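Local coordinates for protein putative thioesterase yhdA (Lactococcus lactis subsp. lactis, PDB 3GEK) that probably hydrolyses acyl-CoA thioesters, perhaps 1,4-dihydroxy-2-naphthoyl-CoA, as a hotdog-fold member of the PaaI thioesterase family, at residues Y28-K33 / E57-M62; G97-N102 / H107-K112. The protein carries 7 engineered substitutions. All blocks are in the same frame, centred on the assembly; numbering follows the deposited sequence.

Contact 1 of 2, residues Y28-K33 / E57-M62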
loop_
_atom_site.group_PDB
_atom_site.type_symbol
_atom_site.label_atom_id
_atom_site.label_comp_id
_atom_site.label_asym_id
_atom_site.label_seq_id
_atom_site.Cartn_x
_atom_site.Cartn_y
_atom_site.Cartn_z
ATOM N N TYR A 28 -6.691 11.989 -17.508
ATOM C CA TYR A 28 -8.003 11.404 -17.255
ATOM C C TYR A 28 -8.402 11.514 -15.789
ATOM O O TYR A 28 -7.600 11.258 -14.887
ATOM C CB TYR A 28 -8.030 9.937 -17.690
ATOM C CG TYR A 28 -8.035 9.744 -19.188
ATOM C CD1 TYR A 28 -9.230 9.744 -19.905
ATOM C CD2 TYR A 28 -6.845 9.559 -19.892
ATOM C CE1 TYR A 28 -9.243 9.567 -21.294
ATOM C CE2 TYR A 28 -6.848 9.382 -21.280
ATOM C CZ TYR A 28 -8.050 9.390 -21.971
ATOM O OH TYR A 28 -8.061 9.216 -23.340
ATOM N N LYS A 29 -9.652 11.903 -15.572
ATOM C CA LYS A 29 -10.217 12.021 -14.242
ATOM C C LYS A 29 -11.600 11.380 -14.221
ATOM O O LYS A 29 -12.228 11.228 -15.270
ATOM C CB LYS A 29 -10.335 13.490 -13.840
ATOM C CG LYS A 29 -9.014 14.190 -13.570
ATOM C CD LYS A 29 -9.220 15.695 -13.453
ATOM C CE LYS A 29 -7.934 16.400 -13.053
ATOM N NZ LYS A 29 -8.100 17.883 -13.081
ATOM N N PHE A 30 -12.053 10.994 -13.028
ATOM C CA PHE A 30 -13.462 10.664 -12.811
ATOM C C PHE A 30 -14.034 11.333 -11.563
ATOM O O PHE A 30 -13.296 11.730 -10.661
ATOM C CB PHE A 30 -13.726 9.148 -12.814
ATOM C CG PHE A 30 -13.313 8.436 -11.552
ATOM C CD1 PHE A 30 -14.151 8.411 -10.437
ATOM C CD2 PHE A 30 -12.104 7.759 -11.489
ATOM C CE1 PHE A 30 -13.774 7.747 -9.274
ATOM C CE2 PHE A 30 -11.729 7.076 -10.335
ATOM C CZ PHE A 30 -12.564 7.073 -9.226
ATOM N N SER A 31 -15.358 11.462 -11.557
ATOM C CA SER A 31 -16.136 12.000 -10.452
ATOM C C SER A 31 -17.291 11.050 -10.144
ATOM O O SER A 31 -17.777 10.341 -11.033
ATOM C CB SER A 31 -16.724 13.354 -10.844
ATOM O OG SER A 31 -15.953 14.418 -10.335
ATOM N N SER A 32 -17.742 11.061 -8.891
ATOM C CA SER A 32 -18.924 10.311 -8.472
ATOM C C SER A 32 -19.323 10.667 -7.049
ATOM O O SER A 32 -18.573 11.315 -6.320
ATOM C CB SER A 32 -18.700 8.799 -8.578
ATOM O OG SER A 32 -17.765 8.349 -7.616
ATOM N N LYS A 33 -20.517 10.237 -6.668
ATOM C CA LYS A 33 -21.003 10.389 -5.310
ATOM C C LYS A 33 -21.510 9.036 -4.840
ATOM O O LYS A 33 -21.906 8.196 -5.655
ATOM C CB LYS A 33 -22.127 11.431 -5.238
ATOM C CG LYS A 33 -21.714 12.831 -5.662
ATOM C CD LYS A 33 -22.762 13.868 -5.306
ATOM C CE LYS A 33 -22.399 15.243 -5.866
ATOM N NZ LYS A 33 -22.498 15.286 -7.355
ATOM N N GLU A 57 -12.615 0.864 -5.692
ATOM C CA GLU A 57 -12.312 -0.207 -6.645
ATOM C C GLU A 57 -13.335 -0.245 -7.786
ATOM O O GLU A 57 -12.970 -0.447 -8.950
ATOM C CB GLU A 57 -12.189 -1.569 -5.936
ATOM C CG GLU A 57 -11.590 -2.671 -6.827
ATOM C CD GLU A 57 -11.140 -3.925 -6.080
ATOM O OE1 GLU A 57 -10.600 -3.805 -4.964
ATOM O OE2 GLU A 57 -11.297 -5.044 -6.641
ATOM N N ILE A 58 -14.607 -0.016 -7.450
ATOM C CA ILE A 58 -15.698 -0.067 -8.428
ATOM C C ILE A 58 -15.688 1.115 -9.406
ATOM O O ILE A 58 -15.856 0.915 -10.612
ATOM C CB ILE A 58 -17.087 -0.221 -7.744
ATOM C CG1 ILE A 58 -17.195 -1.606 -7.093
ATOM C CG2 ILE A 58 -18.232 -0.024 -8.750
ATOM C CD1 ILE A 58 -18.333 -1.745 -6.100
ATOM N N THR A 59 -15.494 2.331 -8.888
ATOM C CA THR A 59 -15.437 3.528 -9.733
ATOM C C THR A 59 -14.181 3.569 -10.608
ATOM O O THR A 59 -14.233 4.024 -11.752
ATOM C CB THR A 59 -15.540 4.833 -8.913
ATOM O OG1 THR A 59 -14.540 4.840 -7.881
ATOM C CG2 THR A 59 -16.938 4.988 -8.291
ATOM N N ALA A 60 -13.057 3.101 -10.065
ATOM C CA ALA A 60 -11.812 3.000 -10.828
ATOM C C ALA A 60 -11.997 2.047 -12.007
ATOM O O ALA A 60 -11.587 2.352 -13.127
ATOM C CB ALA A 60 -10.663 2.536 -9.938
ATOM N N GLY A 61 -12.631 0.905 -11.741
ATOM C CA GLY A 61 -12.951 -0.081 -12.768
ATOM C C GLY A 61 -13.892 0.452 -13.834
ATOM O O GLY A 61 -13.718 0.163 -15.017
HETATM N N MSE A 62 -14.881 1.217 -13.416
HETATM C CA MSE A 62 -15.833 1.841 -14.339
HETATM C C MSE A 62 -15.135 2.875 -15.225
HETATM O O MSE A 62 -15.356 2.911 -16.430
HETATM C CB MSE A 62 -16.979 2.506 -13.575
HETATM C CG MSE A 62 -17.866 1.565 -12.766
HETATM SE SE MSE A 62 -19.215 2.544 -11.734
HETATM C CE MSE A 62 -20.387 3.015 -13.221
#
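Ser-32 and Thr-59 mark where the two backbones come nearest, with their CA atoms 7.7 Å apart. Strand segment 28-33 and helix segment 57-62 have axes 9.4 Å apart at closest approach, and their N-to-C directions differ by 134°, so the helix lies aslant on the strand. The gap is bridged by a few side chains, chiefly Phe-30 and Thr-59, which cross at about a right angle. CB of Phe-30 points toward the helix, and with CG between the backbone N and the carbonyl carbon (chi1 77°) the ring reaches Thr-59: CZ is 3.3 Å from OG1, and CE1 is 3.4 Å from CB. The carbonyl oxygen of Thr-59 stands 4.1 Å above the ring plane, over its centre, so helix backbone covers one face, while Ala-60 N comes in obliquely near CZ. Two residues further along the strand, on the same side, Ser-32 OG lies 3.5 Å from the methyl CG2 of Thr-59, a simple van der Waals touch. Both hydroxyls take their hydrogen bonds elsewhere: Thr-59 OG1 with Leu-55 O, one turn back in its own helix, and Ser-32 OG with Ala-95 O on the adjacent strand 92-102. Glu-57 OE1 is hydrogen-bonded to His-83 of the second subunit. Between these two segments the cohesion is therefore van der Waals contact, a buried interface of 157 Å² whose two hydroxyls are satisfied by other partners, where the sheet wraps the central helix of a hotdog fold.

Contact 2 of 2, residues G97-N102 / H107-K112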
loop_
_atom_site.group_PDB
_atom_site.type_symbol
_atom_site.label_atom_id
_atom_site.label_comp_id
_atom_site.label_asym_id
_atom_site.label_seq_id
_atom_site.Cartn_x
_atom_site.Cartn_y
_atom_site.Cartn_z
ATOM N N GLY A 97 -11.213 10.694 -8.986
ATOM C CA GLY A 97 -10.030 9.972 -9.408
ATOM C C GLY A 97 -9.178 10.766 -10.370
ATOM O O GLY A 97 -9.687 11.569 -11.146
ATOM N N LEU A 98 -7.873 10.535 -10.293
ATOM C CA LEU A 98 -6.912 11.032 -11.259
ATOM C C LEU A 98 -6.094 9.850 -11.761
ATOM O O LEU A 98 -5.535 9.098 -10.965
ATOM C CB LEU A 98 -5.989 12.071 -10.608
ATOM C CG LEU A 98 -4.772 12.563 -11.400
ATOM C CD1 LEU A 98 -5.205 13.352 -12.628
ATOM C CD2 LEU A 98 -3.860 13.412 -10.523
ATOM N N LEU A 99 -6.024 9.678 -13.076
ATOM C CA LEU A 99 -5.222 8.604 -13.635
ATOM C C LEU A 99 -3.743 9.002 -13.651
ATOM O O LEU A 99 -3.334 9.885 -14.398
ATOM C CB LEU A 99 -5.722 8.218 -15.030
ATOM C CG LEU A 99 -5.062 7.029 -15.735
ATOM C CD1 LEU A 99 -5.367 5.724 -15.016
ATOM C CD2 LEU A 99 -5.529 6.968 -17.181
ATOM N N LEU A 100 -2.954 8.352 -12.802
ATOM C CA LEU A 100 -1.538 8.667 -12.672
ATOM C C LEU A 100 -0.719 7.959 -13.732
ATOM O O LEU A 100 0.357 8.428 -14.106
ATOM C CB LEU A 100 -1.019 8.272 -11.293
ATOM C CG LEU A 100 -1.654 8.883 -10.045
ATOM C CD1 LEU A 100 -1.071 8.190 -8.820
ATOM C CD2 LEU A 100 -1.445 10.398 -9.979
ATOM N N LYS A 101 -1.220 6.818 -14.198
ATOM C CA LYS A 101 -0.549 6.067 -15.241
ATOM C C LYS A 101 -1.538 5.374 -16.169
ATOM O O LYS A 101 -2.380 4.581 -15.733
ATOM C CB LYS A 101 0.434 5.050 -14.654
ATOM C CG LYS A 101 1.300 4.377 -15.716
ATOM C CD LYS A 101 2.060 3.196 -15.154
ATOM C CE LYS A 101 2.948 2.577 -16.231
ATOM N NZ LYS A 101 3.743 1.444 -15.677
ATOM N N ASN A 102 -1.417 5.691 -17.452
ATOM C CA ASN A 102 -2.172 5.031 -18.495
ATOM C C ASN A 102 -1.246 4.060 -19.217
ATOM O O ASN A 102 -0.789 4.321 -20.334
ATOM C CB ASN A 102 -2.757 6.067 -19.454
ATOM C CG ASN A 102 -3.721 5.464 -20.461
ATOM O OD1 ASN A 102 -4.016 4.269 -20.429
ATOM N ND2 ASN A 102 -4.213 6.298 -21.367
ATOM N N HIS A 107 -3.708 0.363 -15.269
ATOM C CA HIS A 107 -4.093 1.737 -14.937
ATOM C C HIS A 107 -3.833 1.964 -13.457
ATOM O O HIS A 107 -4.170 1.114 -12.635
ATOM C CB HIS A 107 -5.570 2.017 -15.236
ATOM C CG HIS A 107 -5.867 2.293 -16.680
ATOM N ND1 HIS A 107 -7.148 2.287 -17.184
ATOM C CD2 HIS A 107 -5.052 2.570 -17.727
ATOM C CE1 HIS A 107 -7.113 2.556 -18.477
ATOM N NE2 HIS A 107 -5.852 2.728 -18.833
ATOM N N VAL A 108 -3.228 3.100 -13.119
ATOM C CA VAL A 108 -3.029 3.465 -11.714
ATOM C C VAL A 108 -3.819 4.729 -11.413
ATOM O O VAL A 108 -3.529 5.798 -11.964
ATOM C CB VAL A 108 -1.538 3.666 -11.355
ATOM C CG1 VAL A 108 -1.370 3.897 -9.864
ATOM C CG2 VAL A 108 -0.701 2.467 -11.806
ATOM N N TRP A 109 -4.829 4.593 -10.557
ATOM C CA TRP A 109 -5.706 5.712 -10.185
ATOM C C TRP A 109 -5.382 6.243 -8.803
ATOM O O TRP A 109 -5.187 5.469 -7.859
ATOM C CB TRP A 109 -7.176 5.285 -10.196
ATOM C CG TRP A 109 -7.746 5.068 -11.551
ATOM C CD1 TRP A 109 -7.863 3.880 -12.210
ATOM C CD2 TRP A 109 -8.294 6.067 -12.422
ATOM N NE1 TRP A 109 -8.454 4.075 -13.437
ATOM C CE2 TRP A 109 -8.725 5.409 -13.593
ATOM C CE3 TRP A 109 -8.468 7.454 -12.322
ATOM C CZ2 TRP A 109 -9.309 6.091 -14.667
ATOM C CZ3 TRP A 109 -9.055 8.133 -13.389
ATOM C CH2 TRP A 109 -9.470 7.446 -14.544
ATOM N N GLU A 110 -5.335 7.565 -8.689
ATOM C CA GLU A 110 -5.258 8.234 -7.402
ATOM C C GLU A 110 -6.655 8.756 -7.071
ATOM O O GLU A 110 -7.200 9.602 -7.793
ATOM C CB GLU A 110 -4.254 9.378 -7.472
ATOM C CG GLU A 110 -4.190 10.279 -6.249
ATOM C CD GLU A 110 -3.461 11.574 -6.557
ATOM O OE1 GLU A 110 -2.212 11.550 -6.656
ATOM O OE2 GLU A 110 -4.142 12.617 -6.716
ATOM N N ILE A 111 -7.228 8.244 -5.983
ATOM C CA ILE A 111 -8.625 8.504 -5.649
ATOM C C ILE A 111 -8.781 9.148 -4.272
ATOM O O ILE A 111 -8.318 8.618 -3.263
ATOM C CB ILE A 111 -9.477 7.207 -5.749
ATOM C CG1 ILE A 111 -9.455 6.670 -7.182
ATOM C CG2 ILE A 111 -10.922 7.448 -5.280
ATOM C CD1 ILE A 111 -9.755 5.180 -7.314
ATOM N N LYS A 112 -9.443 10.296 -4.242
ATOM C CA LYS A 112 -9.724 10.976 -2.991
ATOM C C LYS A 112 -11.200 10.838 -2.631
ATOM O O LYS A 112 -12.078 11.170 -3.425
ATOM C CB LYS A 112 -9.303 12.449 -3.069
ATOM C CG LYS A 112 -7.795 12.642 -3.232
ATOM C CD LYS A 112 -7.388 14.098 -3.054
ATOM C CE LYS A 112 -5.969 14.350 -3.556
ATOM N NZ LYS A 112 -5.851 14.143 -5.039
#
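Leu-99 and Trp-109 face each other as a non-hydrogen-bonded pair of antiparallel strands, and the leucine can be followed outward over the indole. Its CB lies 3.7 Å from Trp-109 CZ3. With CG anti to the backbone N (chi1 -175°), a chi2 of 67° sets CD1 over the five-membered ring, 3.8 Å from its centroid and 16° off the normal, a CH-pi contact. The same methyl touches His-107 CB at 3.7 Å, while CD2 lies over a face of the imidazole. Next to CZ3, the indole CE3 packs 3.4 Å from Leu-98 C, beside Gly-97, which has no side chain to intervene. His-107 NE2 donates to Asn-102 OD1 at 2.9 Å, from above the amide plane, and ND1 bonds to Ser-64, which Trp-109 NE1 also reaches. On the other face, Glu-110 CB backs onto Leu-100; its OE2 forms a salt bridge with Lys-112 NZ, and its OE1 meets Gln-123 and Lys-112 of the third subunit. Val-108 O receives Leu-100 N at 2.7 Å and, weakly, Lys-101 N. Leu-100 and Lys-101 thus both stand opposite Val-108, a classic beta bulge in the hairpin of strands 92-102 and 106-115 within the hotdog sheet.

The two contacts lie with their centres about 9 Å apart and share one sheet, in which strand 28-35 runs beside strand 92-102. The join is made by backbone: Phe-30 O sits 2.9 Å from Gly-97 N, and Tyr-28 O is the same distance from Leu-99 N, both probable hydrogen bonds. Side chains continue it, since the rings of Phe-30 and Trp-109 meet edge-to-face and Ala-60 packs on Trp-109, so one helix is covered by residues of both contacts. The helix of contact 1 meets the second subunit through Glu-57, contact 2 the third through Glu-110. Hotdog thioesterases generally place their active sites between paired subunits, and Glu-57, bonded to His-83 of the second subunit, lies at such a boundary.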